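Local coordinates for B12-binding domain-containing protein (PDB 6WTE) that binds cobalamin and a [4Fe-4S] cluster and, as the radical SAM methylase TsrM, probably transfers a methyl group by non-radical chemistry, at residues N9-H14 with V68-T73; T42-R45 with K49-L52; A57-M62 with V203-D208; V64-R69 with E88-I93; P81-H86 with F113-Y118. All coordinates share one frame; numbering follows the deposited sequence.

Interaction 1: residues N9-H14 with V68-T73; sequences NPNKVH and VRNTDT
Asn11 and Asn70 point two amide nitrogens at the same region, ND2 to ND2 3.9 Å, yet no direct hydrogen bond crosses between their segments. A water and the cofactor make the junction instead. Both loops follow strands of the Rossmann-like B12-binding domain: residues 9-14 come after strand 4-9, residues 68-73 after strand 63-67, and there they line the cobalamin pocket. Each ND2 donates to the same cobalamin oxygen, O44, consistent with two donors lying so near; the amide planes stand 84° apart. The bridging water donates to Asn11 OD1 at 2.8 Å and accepts from Asn70 ND2 at 3.1 Å. Asn11 OD1 has a second task: the backbone N of Val13 donates to it at 3.0 Å, closing an Asx turn, with the donor tilted 33° from the carbonyl plane. CG of Asn11 is trans to the main-chain nitrogen (chi1 -163°), a rotamer that carries the amide across toward 68-73. A leucine at Asn11 is likely to leave cobalamin O44 and the water each short of a partner and the Asx turn without the oxygen that accepts from Val13 N. Asn70 is positioned in its own segment by Arg69, whose extended chain also passes Asn11, CD lying 3.9 Å from Asn11 ND2. Thr71 N and Thr73 O bind the cofactor further along the loop. The Arg69 grip is nearly flat: NH2 donates to Asn70 OD1 at 3.0 Å, on a lone pair in the carbonyl plane and close to the guanidinium plane.

Interaction 2: residues T42-R45 with K49-L52; sequences TFRR and KTCL
Arg44 alone in 42-45 reaches the helix, meeting Thr50 and Cys51, where the loop after strand 35-40 of the Rossmann-like B12-binding domain turns into helix 48-58. Taken in order, Thr42 faces elsewhere: its OG1 bonds to Asn11 O and so ties this loop to the cobalamin-binding one. Phe43 likewise leaves the contact, its ring meeting that of Tyr212. Arg44 then doubles back, bent at chi2 (-72°) and chi3 (-60°), which lays the guanidinium against the first turn of the helix. One of its faces takes the CB of Cys51, 3.8 Å above the plane and offset toward the rim; CZ is 3.9 Å from that CB. The charge is paired outside both segments, NH2 forming a salt bridge with Asp47. No hydrogen bond joins the two segments, and with nearest approaches of 3.8 to 3.9 Å the contact is van der Waals. With a serine in place of Arg44, Asp47 is likely to lose this salt-bridge mate and Cys51 CB the flat group lying over it. Arg45, last of the four, turns off to bond Lys12 O through NH2. In contrast to the face-on cysteine, Thr50 comes in at the guanidinium edge, in plane, its methyl CG2 3.8 Å from Arg44 NH2.

Interaction 3: residues A57-M62 with V203-D208; sequences AERSPM and VPRKVD
Two arginines of opposite shape meet a glutamate: Arg205 runs out extended from CG to NE, whereas Arg59 folds back at chi2 and chi3. The extension carries the Arg205 guanidinium from its loop to Glu58, whose chain is also extended beyond CG. Chi1 of Arg59 (-59°, CG trans to the carbonyl carbon) sets its CG toward Arg205 NH1, and the later bends turn NE and NH2 to salt bridges with Glu37 and Glu35. Arg205 NH2 donates to Glu58 OE1 at 3.3 Å, a salt bridge that is long but fairly straight (153°). The carboxylate oxygen lies at the guanidinium edge, only 1° out of its plane. NH1 of Arg205 rests 3.6 Å from Arg59 CG and 4.0 Å from Arg59 NE. Glu58 ends helix 48-58 and Arg59 is the first residue to leave it, while Arg205 belongs to a type II beta turn from Val203 to Lys206. That turn sits beside strand 35-40, with a backbone bond between Arg205 and Val38, so the contact joins the helix end to a later loop at the rim of the B12-binding domain. Glu37 also has a long, weak pairing with Arg205. Because the two guanidiniums are set among three carboxylates, their proximity is probably compensated, and at this partly exposed surface the single salt bridge is likely to be a modest tie, on which lattice contacts of all three residues may also act.

Interaction 4: residues V64-R69 with E88-I93; sequences VGVTVR and EIITEI
Ile93 N donates to Ile89 O at 3.0 Å, the shortest backbone bond within the two segments, and this helical turn presents Ile93 to Val64 and Val66. The contact belongs to a beta-alpha-beta unit of the Rossmann-like B12-binding domain, made of strand 63-67, helix 83-96 and strand 101-104. The short axes of strand 64-67 and helix 88-93 run antiparallel at 172° and approach to 10.8 Å, the geometry of a helix laid back along the sheet. No hydrogen bond crosses; all four touching residues are buried and aliphatic. Val64 and Val66, two residues apart on the strand, both point at the helix, whereas Gly65 between them uses its backbone for bonds to Leu6 and Val8. Toward strand 101-104, the backbones of Val64 and Val66 both bond with Val102, so this strand is held on two flanks. Ile93 spans both valines: its CG2 lies 4.2 Å from Val64 CG1, the two side chains slanting past one another, while its CD1 meets Val66 CG2 tip to tip at 4.2 Å. These two ends diverge: CG1 of Ile93 is trans to the carbonyl carbon (chi1 -75°) and CG2 to the main-chain nitrogen, and chi2 (169°) extends CD1 onward from CG1. Thr67 has a different role: its OG1 bonds cobalamin N3B, a nitrogen of the lower base, so the strand packed on this helix also touches the cofactor. The CB of Ile90 does not point at the strand, yet its side chain reaches back so that CG1 lies 4.2 Å from Val66 CG2; that methyl touches both isoleucines.

Interaction 5: residues P81-H86 with F113-Y118; sequences PFVGEH and FALVEY. With EDO (1,2-ethanediol), chain H.
A helix-helix interface at the N-terminal end of helix 83-96, near but not in the cobalamin pocket, brings Val83 and Gly84 against Leu115 and Tyr118 of helix 112-119. Val83 divides its two methyls between the partners: CG1 is 4.0 Å from Leu115 CD2, with the two side chains at about a right angle, and CG2 is 3.9 Å from Tyr118 CE2. Chi1 of -61° sets CG2 between the main-chain nitrogen and carbonyl carbon, a crowded position, and leaves CG1 trans to the carbonyl carbon. The tyrosine meets the first turn edge-on: Val83 O lies in the plane of the ring, 3.5 Å from CE2. Tyr118 OH lies 3.4 Å from Gly84 CA. The two helices belong to successive beta-alpha units of the Rossmann-like B12-binding domain, one following strand 63-67 and the other strand 101-104. Beyond them, the ring of Phe465 meets that of Tyr118 obliquely, planes about 40° apart, and Glu460 takes a bond from Ala114 N, so the later part of the chain abuts this helix. On the cofactor side, His86 NE2 bonds Asn70 O, and the side chain of Phe82 touches Val13 and Asn70. A 1,2-ethanediol, probably from the crystallisation liquor, sits by Glu85: its O1 donates to Glu85 OE1 at 2.7 Å, whereas the O2 distance to OE2 is too short to be trusted. The same O1 lies 3.6 Å from Phe82 CD1.

How the interactions relate
Interaction 1 is the cofactor end of the set, its Asn11 side chain about 3 Å from cobalamin. Interaction 4 shares Val68 and Arg69 with it and seats the pocket-lining strand 63-67 on helix 83-96; Pro10 CB lies 3.7 Å from Ile89 CD1. Interaction 5 touches interaction 1 through Thr71 O and Phe82 N, 2.7 Å apart, a probable hydrogen bond, and uses the same helix 83-96 as interaction 4. Interaction 2 joins interaction 1 through His14 NE2 and Thr42 O (2.9 Å, a probable hydrogen bond) and meets interaction 4 where Leu52 CD1 packs on Ile93 CG1. Interactions 2 and 3 use the same helix 48-58 without touching, their centres about 13 Å apart.

Interaction 1: residues N9-H14 with V68-T73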
# COMPACT_ATOMS: atom_id res chain seq x y z
N ASN A 9 14.51 -6.62 4.02
CA ASN A 9 13.63 -6.05 3.01
C ASN A 9 13.80 -6.81 1.70
O ASN A 9 14.83 -6.66 1.04
CB ASN A 9 13.91 -4.56 2.79
CG ASN A 9 12.94 -3.95 1.81
OD1 ASN A 9 11.79 -4.40 1.72
ND2 ASN A 9 13.38 -2.96 1.05
N PRO A 10 12.82 -7.62 1.29
CA PRO A 10 12.93 -8.35 0.02
C PRO A 10 12.40 -7.59 -1.19
O PRO A 10 12.42 -8.13 -2.29
CB PRO A 10 12.07 -9.58 0.29
CG PRO A 10 10.94 -9.02 1.10
CD PRO A 10 11.58 -7.96 1.99
N ASN A 11 11.94 -6.35 -0.99
CA ASN A 11 11.32 -5.59 -2.06
C ASN A 11 12.34 -5.33 -3.17
O ASN A 11 13.37 -4.69 -2.95
CB ASN A 11 10.78 -4.27 -1.51
CG ASN A 11 9.78 -3.61 -2.44
OD1 ASN A 11 9.71 -3.93 -3.63
ND2 ASN A 11 9.00 -2.69 -1.90
N LYS A 12 12.06 -5.84 -4.37
CA LYS A 12 12.95 -5.63 -5.50
C LYS A 12 12.38 -4.65 -6.52
O LYS A 12 12.92 -4.53 -7.62
CB LYS A 12 13.28 -6.97 -6.17
CG LYS A 12 14.09 -7.90 -5.26
CD LYS A 12 14.61 -9.11 -6.02
CE LYS A 12 13.48 -9.97 -6.57
NZ LYS A 12 14.01 -11.25 -7.13
N VAL A 13 11.31 -3.94 -6.18
CA VAL A 13 10.68 -3.01 -7.11
C VAL A 13 11.52 -1.74 -7.23
O VAL A 13 11.88 -1.12 -6.23
CB VAL A 13 9.25 -2.67 -6.67
CG1 VAL A 13 8.70 -1.51 -7.50
CG2 VAL A 13 8.35 -3.89 -6.80
N HIS A 14 11.82 -1.36 -8.47
CA HIS A 14 12.30 -0.02 -8.77
C HIS A 14 11.28 0.69 -9.66
O HIS A 14 10.64 0.05 -10.50
CB HIS A 14 13.67 -0.04 -9.46
CG HIS A 14 14.79 -0.46 -8.57
ND1 HIS A 14 16.04 0.12 -8.62
CD2 HIS A 14 14.86 -1.41 -7.60
CE1 HIS A 14 16.83 -0.45 -7.72
NE2 HIS A 14 16.13 -1.38 -7.09
N VAL A 68 6.81 -7.96 3.91
CA VAL A 68 6.23 -8.26 2.61
C VAL A 68 5.21 -7.16 2.33
O VAL A 68 4.07 -7.20 2.80
CB VAL A 68 5.61 -9.66 2.58
CG1 VAL A 68 4.75 -9.88 1.32
CG2 VAL A 68 6.73 -10.69 2.63
N ARG A 69 5.66 -6.14 1.60
CA ARG A 69 4.85 -4.94 1.39
C ARG A 69 3.79 -5.16 0.31
O ARG A 69 2.65 -4.72 0.47
CB ARG A 69 5.76 -3.78 1.01
CG ARG A 69 5.05 -2.43 0.89
CD ARG A 69 6.01 -1.44 0.23
NE ARG A 69 5.57 -0.05 0.33
CZ ARG A 69 4.69 0.52 -0.48
NH1 ARG A 69 4.37 1.79 -0.30
NH2 ARG A 69 4.14 -0.17 -1.47
N ASN A 70 4.17 -5.78 -0.80
CA ASN A 70 3.29 -5.96 -1.95
C ASN A 70 3.15 -7.45 -2.24
O ASN A 70 4.15 -8.17 -2.28
CB ASN A 70 3.84 -5.25 -3.19
CG ASN A 70 4.37 -3.86 -2.89
OD1 ASN A 70 3.76 -3.09 -2.16
ND2 ASN A 70 5.53 -3.54 -3.45
N THR A 71 1.91 -7.91 -2.44
CA THR A 71 1.71 -9.28 -2.89
C THR A 71 1.86 -9.40 -4.40
O THR A 71 2.32 -10.42 -4.90
CB THR A 71 0.32 -9.78 -2.49
OG1 THR A 71 -0.67 -8.88 -3.01
CG2 THR A 71 0.20 -9.83 -0.98
N ASP A 72 1.45 -8.36 -5.13
CA ASP A 72 1.51 -8.30 -6.58
C ASP A 72 1.41 -6.83 -6.96
O ASP A 72 1.31 -5.96 -6.10
CB ASP A 72 0.41 -9.15 -7.25
CG ASP A 72 -0.99 -8.72 -6.86
OD1 ASP A 72 -1.38 -8.92 -5.69
OD2 ASP A 72 -1.73 -8.21 -7.75
N THR A 73 1.43 -6.55 -8.27
CA THR A 73 1.34 -5.16 -8.70
C THR A 73 -0.05 -4.58 -8.49
O THR A 73 -0.18 -3.35 -8.50
CB THR A 73 1.73 -5.02 -10.18
OG1 THR A 73 0.74 -5.67 -10.99
CG2 THR A 73 3.10 -5.63 -10.43
O HOH W 1 7.67 -5.76 -3.89

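Interaction 2: residues T42-R45 with K49-L52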
# COMPACT_ATOMS: atom_id res chain seq x y z
N THR A 42 16.87 -4.25 -1.79
CA THR A 42 16.38 -3.45 -2.91
C THR A 42 17.53 -2.99 -3.81
O THR A 42 17.41 -3.03 -5.04
CB THR A 42 15.60 -2.25 -2.38
OG1 THR A 42 14.51 -2.73 -1.59
CG2 THR A 42 15.05 -1.39 -3.54
N PHE A 43 18.64 -2.57 -3.22
CA PHE A 43 19.80 -2.14 -3.99
C PHE A 43 20.79 -3.28 -4.23
O PHE A 43 21.93 -3.03 -4.62
CB PHE A 43 20.49 -0.97 -3.29
CG PHE A 43 19.55 0.12 -2.84
CD1 PHE A 43 18.77 0.81 -3.75
CD2 PHE A 43 19.44 0.44 -1.50
CE1 PHE A 43 17.89 1.81 -3.34
CE2 PHE A 43 18.57 1.44 -1.08
CZ PHE A 43 17.80 2.12 -2.00
N ARG A 44 20.36 -4.52 -4.01
CA ARG A 44 21.17 -5.70 -4.29
C ARG A 44 20.37 -6.71 -5.11
O ARG A 44 20.51 -7.92 -4.96
CB ARG A 44 21.67 -6.34 -3.00
CG ARG A 44 22.50 -5.42 -2.12
CD ARG A 44 23.88 -5.15 -2.71
NE ARG A 44 24.66 -6.37 -2.89
CZ ARG A 44 25.49 -6.87 -1.98
NH1 ARG A 44 25.65 -6.25 -0.82
NH2 ARG A 44 26.16 -7.99 -2.22
N ARG A 45 19.51 -6.20 -6.02
CA ARG A 45 18.61 -7.07 -6.77
C ARG A 45 19.36 -8.14 -7.54
O ARG A 45 18.88 -9.27 -7.68
CB ARG A 45 17.78 -6.24 -7.76
CG ARG A 45 16.87 -5.23 -7.15
CD ARG A 45 15.86 -4.73 -8.17
NE ARG A 45 16.44 -3.95 -9.25
CZ ARG A 45 15.75 -3.46 -10.28
NH1 ARG A 45 16.34 -2.76 -11.22
NH2 ARG A 45 14.44 -3.70 -10.36
N LYS A 49 21.56 -13.00 -3.12
CA LYS A 49 22.06 -14.19 -2.44
C LYS A 49 23.44 -13.95 -1.85
O LYS A 49 23.74 -14.40 -0.74
CB LYS A 49 22.11 -15.38 -3.40
CG LYS A 49 20.76 -15.96 -3.74
CD LYS A 49 20.91 -17.20 -4.60
CE LYS A 49 19.55 -17.79 -4.97
NZ LYS A 49 19.67 -19.05 -5.75
N THR A 50 24.30 -13.25 -2.60
CA THR A 50 25.62 -12.87 -2.08
C THR A 50 25.48 -12.04 -0.80
O THR A 50 26.21 -12.27 0.17
CB THR A 50 26.39 -12.09 -3.14
OG1 THR A 50 26.71 -12.98 -4.22
CG2 THR A 50 27.68 -11.50 -2.57
N CYS A 51 24.54 -11.10 -0.79
CA CYS A 51 24.31 -10.31 0.41
C CYS A 51 23.92 -11.20 1.59
O CYS A 51 24.45 -11.05 2.70
CB CYS A 51 23.23 -9.26 0.15
SG CYS A 51 22.82 -8.26 1.58
N LEU A 52 23.01 -12.15 1.36
CA LEU A 52 22.60 -13.07 2.42
C LEU A 52 23.74 -13.96 2.88
O LEU A 52 23.93 -14.18 4.08
CB LEU A 52 21.43 -13.93 1.95
CG LEU A 52 20.08 -13.28 1.67
CD1 LEU A 52 19.09 -14.37 1.29
CD2 LEU A 52 19.58 -12.51 2.88

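Interaction 3: residues A57-M62 with V203-D208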
# COMPACT_ATOMS: atom_id res chain seq x y z
N ALA A 57 27.04 -15.76 7.43
CA ALA A 57 28.31 -16.34 7.83
C ALA A 57 28.92 -15.59 9.01
O ALA A 57 29.62 -16.18 9.84
CB ALA A 57 29.27 -16.35 6.65
N GLU A 58 28.64 -14.29 9.11
CA GLU A 58 29.20 -13.42 10.14
C GLU A 58 28.27 -13.21 11.33
O GLU A 58 28.76 -12.92 12.43
CB GLU A 58 29.54 -12.06 9.52
CG GLU A 58 30.29 -12.17 8.19
CD GLU A 58 30.10 -10.95 7.30
OE1 GLU A 58 29.44 -9.99 7.76
OE2 GLU A 58 30.59 -10.95 6.15
N ARG A 59 26.96 -13.33 11.14
CA ARG A 59 25.99 -12.97 12.16
C ARG A 59 24.99 -14.11 12.35
O ARG A 59 24.63 -14.81 11.40
CB ARG A 59 25.22 -11.69 11.79
CG ARG A 59 26.12 -10.47 11.60
CD ARG A 59 26.79 -10.09 12.91
NE ARG A 59 26.06 -9.06 13.63
CZ ARG A 59 26.30 -8.72 14.89
NH1 ARG A 59 27.26 -9.33 15.57
NH2 ARG A 59 25.59 -7.76 15.47
N SER A 60 24.55 -14.27 13.59
CA SER A 60 23.59 -15.31 13.96
C SER A 60 22.45 -14.67 14.73
O SER A 60 22.37 -14.79 15.96
CB SER A 60 24.26 -16.42 14.77
OG SER A 60 25.32 -17.02 14.04
N PRO A 61 21.54 -13.98 14.05
CA PRO A 61 20.39 -13.41 14.74
C PRO A 61 19.51 -14.51 15.31
O PRO A 61 19.46 -15.62 14.78
CB PRO A 61 19.65 -12.64 13.63
CG PRO A 61 20.06 -13.34 12.37
CD PRO A 61 21.49 -13.76 12.59
N MET A 62 18.83 -14.21 16.41
CA MET A 62 17.94 -15.19 17.02
C MET A 62 16.52 -15.11 16.48
O MET A 62 15.71 -15.98 16.81
CB MET A 62 17.95 -15.06 18.55
CG MET A 62 17.70 -13.66 19.08
SD MET A 62 15.94 -13.30 19.27
CE MET A 62 16.02 -11.57 19.72
N VAL A 203 23.86 4.76 7.53
CA VAL A 203 24.23 3.89 8.64
C VAL A 203 24.17 2.45 8.15
O VAL A 203 23.11 2.01 7.68
CB VAL A 203 23.30 4.09 9.85
CG1 VAL A 203 23.72 3.15 10.99
CG2 VAL A 203 23.33 5.54 10.30
N PRO A 204 25.26 1.69 8.23
CA PRO A 204 25.21 0.29 7.79
C PRO A 204 24.17 -0.50 8.57
O PRO A 204 23.97 -0.29 9.77
CB PRO A 204 26.63 -0.22 8.07
CG PRO A 204 27.48 1.03 8.06
CD PRO A 204 26.61 2.11 8.63
N ARG A 205 23.50 -1.41 7.86
CA ARG A 205 22.52 -2.33 8.45
C ARG A 205 21.37 -1.59 9.14
O ARG A 205 20.78 -2.10 10.09
CB ARG A 205 23.20 -3.31 9.41
CG ARG A 205 24.42 -3.96 8.78
CD ARG A 205 24.68 -5.34 9.33
NE ARG A 205 25.51 -6.13 8.42
CZ ARG A 205 26.40 -7.04 8.80
NH1 ARG A 205 26.60 -7.28 10.09
NH2 ARG A 205 27.10 -7.70 7.89
N LYS A 206 21.05 -0.40 8.64
CA LYS A 206 19.82 0.30 8.94
C LYS A 206 19.26 0.80 7.61
O LYS A 206 20.01 0.97 6.64
CB LYS A 206 20.03 1.47 9.90
CG LYS A 206 20.60 1.10 11.26
CD LYS A 206 19.60 0.28 12.05
CE LYS A 206 20.16 -0.10 13.40
NZ LYS A 206 21.34 -0.99 13.28
N VAL A 207 17.94 1.01 7.56
CA VAL A 207 17.34 1.56 6.35
C VAL A 207 18.03 2.88 6.01
O VAL A 207 18.17 3.76 6.87
CB VAL A 207 15.83 1.74 6.51
CG1 VAL A 207 15.25 2.43 5.30
CG2 VAL A 207 15.13 0.40 6.71
N ASP A 208 18.49 3.00 4.77
CA ASP A 208 19.24 4.18 4.30
C ASP A 208 18.26 5.13 3.62
O ASP A 208 18.05 5.08 2.41
CB ASP A 208 20.36 3.76 3.35
CG ASP A 208 21.35 4.89 3.09
OD1 ASP A 208 21.00 6.07 3.32
OD2 ASP A 208 22.48 4.59 2.66

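Interaction 4: residues V64-R69 with E88-I93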
# COMPACT_ATOMS: atom_id res chain seq x y z
N VAL A 64 14.43 -13.64 12.67
CA VAL A 64 14.53 -13.02 11.35
C VAL A 64 13.14 -12.57 10.94
O VAL A 64 12.22 -13.39 10.83
CB VAL A 64 15.12 -13.98 10.30
CG1 VAL A 64 15.15 -13.33 8.92
CG2 VAL A 64 16.52 -14.45 10.72
N GLY A 65 12.97 -11.27 10.74
CA GLY A 65 11.71 -10.72 10.26
C GLY A 65 11.84 -10.35 8.79
O GLY A 65 12.87 -9.85 8.36
N VAL A 66 10.78 -10.62 8.03
CA VAL A 66 10.75 -10.29 6.61
C VAL A 66 9.51 -9.44 6.35
O VAL A 66 8.39 -9.88 6.63
CB VAL A 66 10.74 -11.55 5.73
CG1 VAL A 66 10.78 -11.15 4.26
CG2 VAL A 66 11.93 -12.46 6.07
N THR A 67 9.71 -8.24 5.80
CA THR A 67 8.57 -7.37 5.48
C THR A 67 8.10 -7.65 4.06
O THR A 67 8.89 -7.60 3.11
CB THR A 67 8.94 -5.90 5.68
OG1 THR A 67 7.81 -5.07 5.37
CG2 THR A 67 10.14 -5.48 4.83
N VAL A 68 6.81 -7.96 3.91
CA VAL A 68 6.23 -8.26 2.61
C VAL A 68 5.21 -7.16 2.33
O VAL A 68 4.07 -7.20 2.80
CB VAL A 68 5.61 -9.66 2.58
CG1 VAL A 68 4.75 -9.88 1.32
CG2 VAL A 68 6.73 -10.69 2.63
N ARG A 69 5.66 -6.14 1.60
CA ARG A 69 4.85 -4.94 1.39
C ARG A 69 3.79 -5.16 0.31
O ARG A 69 2.65 -4.72 0.47
CB ARG A 69 5.76 -3.78 1.01
CG ARG A 69 5.05 -2.43 0.89
CD ARG A 69 6.01 -1.44 0.23
NE ARG A 69 5.57 -0.05 0.33
CZ ARG A 69 4.69 0.52 -0.48
NH1 ARG A 69 4.37 1.79 -0.30
NH2 ARG A 69 4.14 -0.17 -1.47
N GLU A 88 11.31 -17.17 -2.69
CA GLU A 88 12.67 -17.54 -3.06
C GLU A 88 13.69 -16.97 -2.07
O GLU A 88 14.62 -17.66 -1.65
CB GLU A 88 12.97 -17.08 -4.48
CG GLU A 88 14.30 -17.55 -5.02
CD GLU A 88 14.63 -16.97 -6.39
OE1 GLU A 88 13.99 -15.98 -6.79
OE2 GLU A 88 15.52 -17.53 -7.07
N ILE A 89 13.50 -15.70 -1.68
CA ILE A 89 14.40 -15.08 -0.71
C ILE A 89 14.29 -15.77 0.65
O ILE A 89 15.30 -16.07 1.29
CB ILE A 89 14.12 -13.57 -0.62
CG1 ILE A 89 14.65 -12.86 -1.88
CG2 ILE A 89 14.73 -12.99 0.67
CD1 ILE A 89 14.05 -11.47 -2.12
N ILE A 90 13.06 -16.04 1.09
CA ILE A 90 12.86 -16.69 2.38
C ILE A 90 13.44 -18.10 2.37
O ILE A 90 14.02 -18.56 3.37
CB ILE A 90 11.37 -16.69 2.75
CG1 ILE A 90 10.92 -15.25 3.06
CG2 ILE A 90 11.11 -17.64 3.92
CD1 ILE A 90 9.41 -15.09 3.20
N THR A 91 13.30 -18.82 1.26
CA THR A 91 13.85 -20.17 1.19
C THR A 91 15.37 -20.16 1.34
O THR A 91 15.94 -21.02 2.02
CB THR A 91 13.44 -20.84 -0.13
OG1 THR A 91 12.02 -21.03 -0.13
CG2 THR A 91 14.12 -22.19 -0.28
N GLU A 92 16.04 -19.18 0.72
CA GLU A 92 17.48 -19.06 0.90
C GLU A 92 17.84 -18.72 2.34
O GLU A 92 18.81 -19.26 2.89
CB GLU A 92 18.05 -18.01 -0.06
CG GLU A 92 19.57 -17.92 -0.06
CD GLU A 92 20.25 -19.18 -0.58
OE1 GLU A 92 19.62 -19.93 -1.36
OE2 GLU A 92 21.41 -19.42 -0.21
N ILE A 93 17.08 -17.83 2.98
CA ILE A 93 17.31 -17.50 4.38
C ILE A 93 17.30 -18.76 5.23
O ILE A 93 18.19 -18.99 6.06
CB ILE A 93 16.28 -16.47 4.88
CG1 ILE A 93 16.60 -15.08 4.33
CG2 ILE A 93 16.26 -16.45 6.40
CD1 ILE A 93 15.47 -14.06 4.56

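Interaction 5: residues P81-H86 with F113-Y118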
# COMPACT_ATOMS: atom_id res chain seq x y z
N PRO A 81 2.57 -11.42 -9.75
CA PRO A 81 2.79 -11.58 -8.31
C PRO A 81 4.22 -11.29 -7.90
O PRO A 81 5.16 -11.42 -8.70
CB PRO A 81 2.46 -13.06 -8.08
CG PRO A 81 2.87 -13.71 -9.35
CD PRO A 81 2.53 -12.72 -10.44
N PHE A 82 4.38 -10.89 -6.64
CA PHE A 82 5.68 -10.79 -6.01
C PHE A 82 5.95 -11.89 -4.99
O PHE A 82 7.11 -12.09 -4.61
CB PHE A 82 5.84 -9.44 -5.29
CG PHE A 82 5.78 -8.24 -6.20
CD1 PHE A 82 6.72 -8.09 -7.21
CD2 PHE A 82 4.83 -7.26 -6.02
CE1 PHE A 82 6.68 -6.98 -8.04
CE2 PHE A 82 4.78 -6.15 -6.84
CZ PHE A 82 5.71 -6.01 -7.86
N VAL A 83 4.92 -12.61 -4.53
CA VAL A 83 5.12 -13.53 -3.41
C VAL A 83 6.00 -14.71 -3.79
O VAL A 83 6.66 -15.31 -2.92
CB VAL A 83 3.77 -14.01 -2.85
CG1 VAL A 83 2.95 -12.83 -2.34
CG2 VAL A 83 3.00 -14.80 -3.90
N GLY A 84 6.05 -15.09 -5.07
CA GLY A 84 6.97 -16.13 -5.49
C GLY A 84 8.42 -15.71 -5.34
O GLY A 84 9.26 -16.48 -4.86
N GLU A 85 8.72 -14.47 -5.73
CA GLU A 85 10.06 -13.92 -5.50
C GLU A 85 10.35 -13.77 -4.01
O GLU A 85 11.49 -13.99 -3.58
CB GLU A 85 10.19 -12.57 -6.20
CG GLU A 85 10.15 -12.65 -7.72
CD GLU A 85 10.21 -11.28 -8.36
OE1 GLU A 85 9.22 -10.52 -8.25
OE2 GLU A 85 11.25 -10.96 -8.96
N HIS A 86 9.34 -13.37 -3.22
CA HIS A 86 9.54 -13.29 -1.78
C HIS A 86 9.87 -14.66 -1.21
O HIS A 86 10.75 -14.79 -0.35
CB HIS A 86 8.31 -12.73 -1.08
CG HIS A 86 7.99 -11.32 -1.44
ND1 HIS A 86 8.94 -10.40 -1.82
CD2 HIS A 86 6.80 -10.66 -1.46
CE1 HIS A 86 8.36 -9.24 -2.06
NE2 HIS A 86 7.07 -9.37 -1.85
N PHE A 113 -2.33 -15.72 6.83
CA PHE A 113 -2.29 -17.16 7.08
C PHE A 113 -1.82 -17.92 5.84
O PHE A 113 -1.00 -18.84 5.95
CB PHE A 113 -3.68 -17.67 7.51
CG PHE A 113 -4.12 -17.18 8.86
CD1 PHE A 113 -4.62 -15.90 9.02
CD2 PHE A 113 -4.04 -18.00 9.97
CE1 PHE A 113 -5.04 -15.45 10.26
CE2 PHE A 113 -4.45 -17.56 11.22
CZ PHE A 113 -4.96 -16.28 11.36
N ALA A 114 -2.34 -17.55 4.67
CA ALA A 114 -1.89 -18.18 3.43
C ALA A 114 -0.40 -17.99 3.23
O ALA A 114 0.30 -18.90 2.80
CB ALA A 114 -2.67 -17.62 2.24
N LEU A 115 0.11 -16.79 3.54
CA LEU A 115 1.51 -16.52 3.28
C LEU A 115 2.42 -17.20 4.30
O LEU A 115 3.50 -17.66 3.93
CB LEU A 115 1.75 -15.01 3.24
CG LEU A 115 1.19 -14.37 1.97
CD1 LEU A 115 1.51 -12.88 1.91
CD2 LEU A 115 1.73 -15.09 0.74
N VAL A 116 2.01 -17.28 5.57
CA VAL A 116 2.79 -18.04 6.53
C VAL A 116 2.98 -19.47 6.03
O VAL A 116 4.08 -20.02 6.04
CB VAL A 116 2.14 -18.02 7.93
CG1 VAL A 116 2.77 -19.09 8.80
CG2 VAL A 116 2.34 -16.67 8.60
N GLU A 117 1.89 -20.08 5.54
CA GLU A 117 1.97 -21.46 5.07
C GLU A 117 2.72 -21.55 3.75
O GLU A 117 3.53 -22.47 3.55
CB GLU A 117 0.57 -22.05 4.96
CG GLU A 117 -0.21 -22.02 6.28
CD GLU A 117 -1.48 -22.85 6.26
OE1 GLU A 117 -1.75 -23.49 5.22
OE2 GLU A 117 -2.21 -22.85 7.27
N TYR A 118 2.48 -20.61 2.83
CA TYR A 118 3.16 -20.62 1.53
C TYR A 118 4.66 -20.43 1.69
O TYR A 118 5.46 -21.13 1.06
CB TYR A 118 2.57 -19.53 0.64
CG TYR A 118 3.24 -19.33 -0.70
CD1 TYR A 118 3.11 -20.28 -1.72
CD2 TYR A 118 3.96 -18.18 -0.98
CE1 TYR A 118 3.69 -20.09 -2.95
CE2 TYR A 118 4.56 -17.98 -2.22
CZ TYR A 118 4.42 -18.93 -3.20
OH TYR A 118 5.01 -18.72 -4.42
C1 EDO H . 10.43 -7.07 -8.68
O1 EDO H . 10.28 -8.10 -7.70
C2 EDO H . 11.52 -7.48 -9.66
O2 EDO H . 11.29 -8.82 -10.10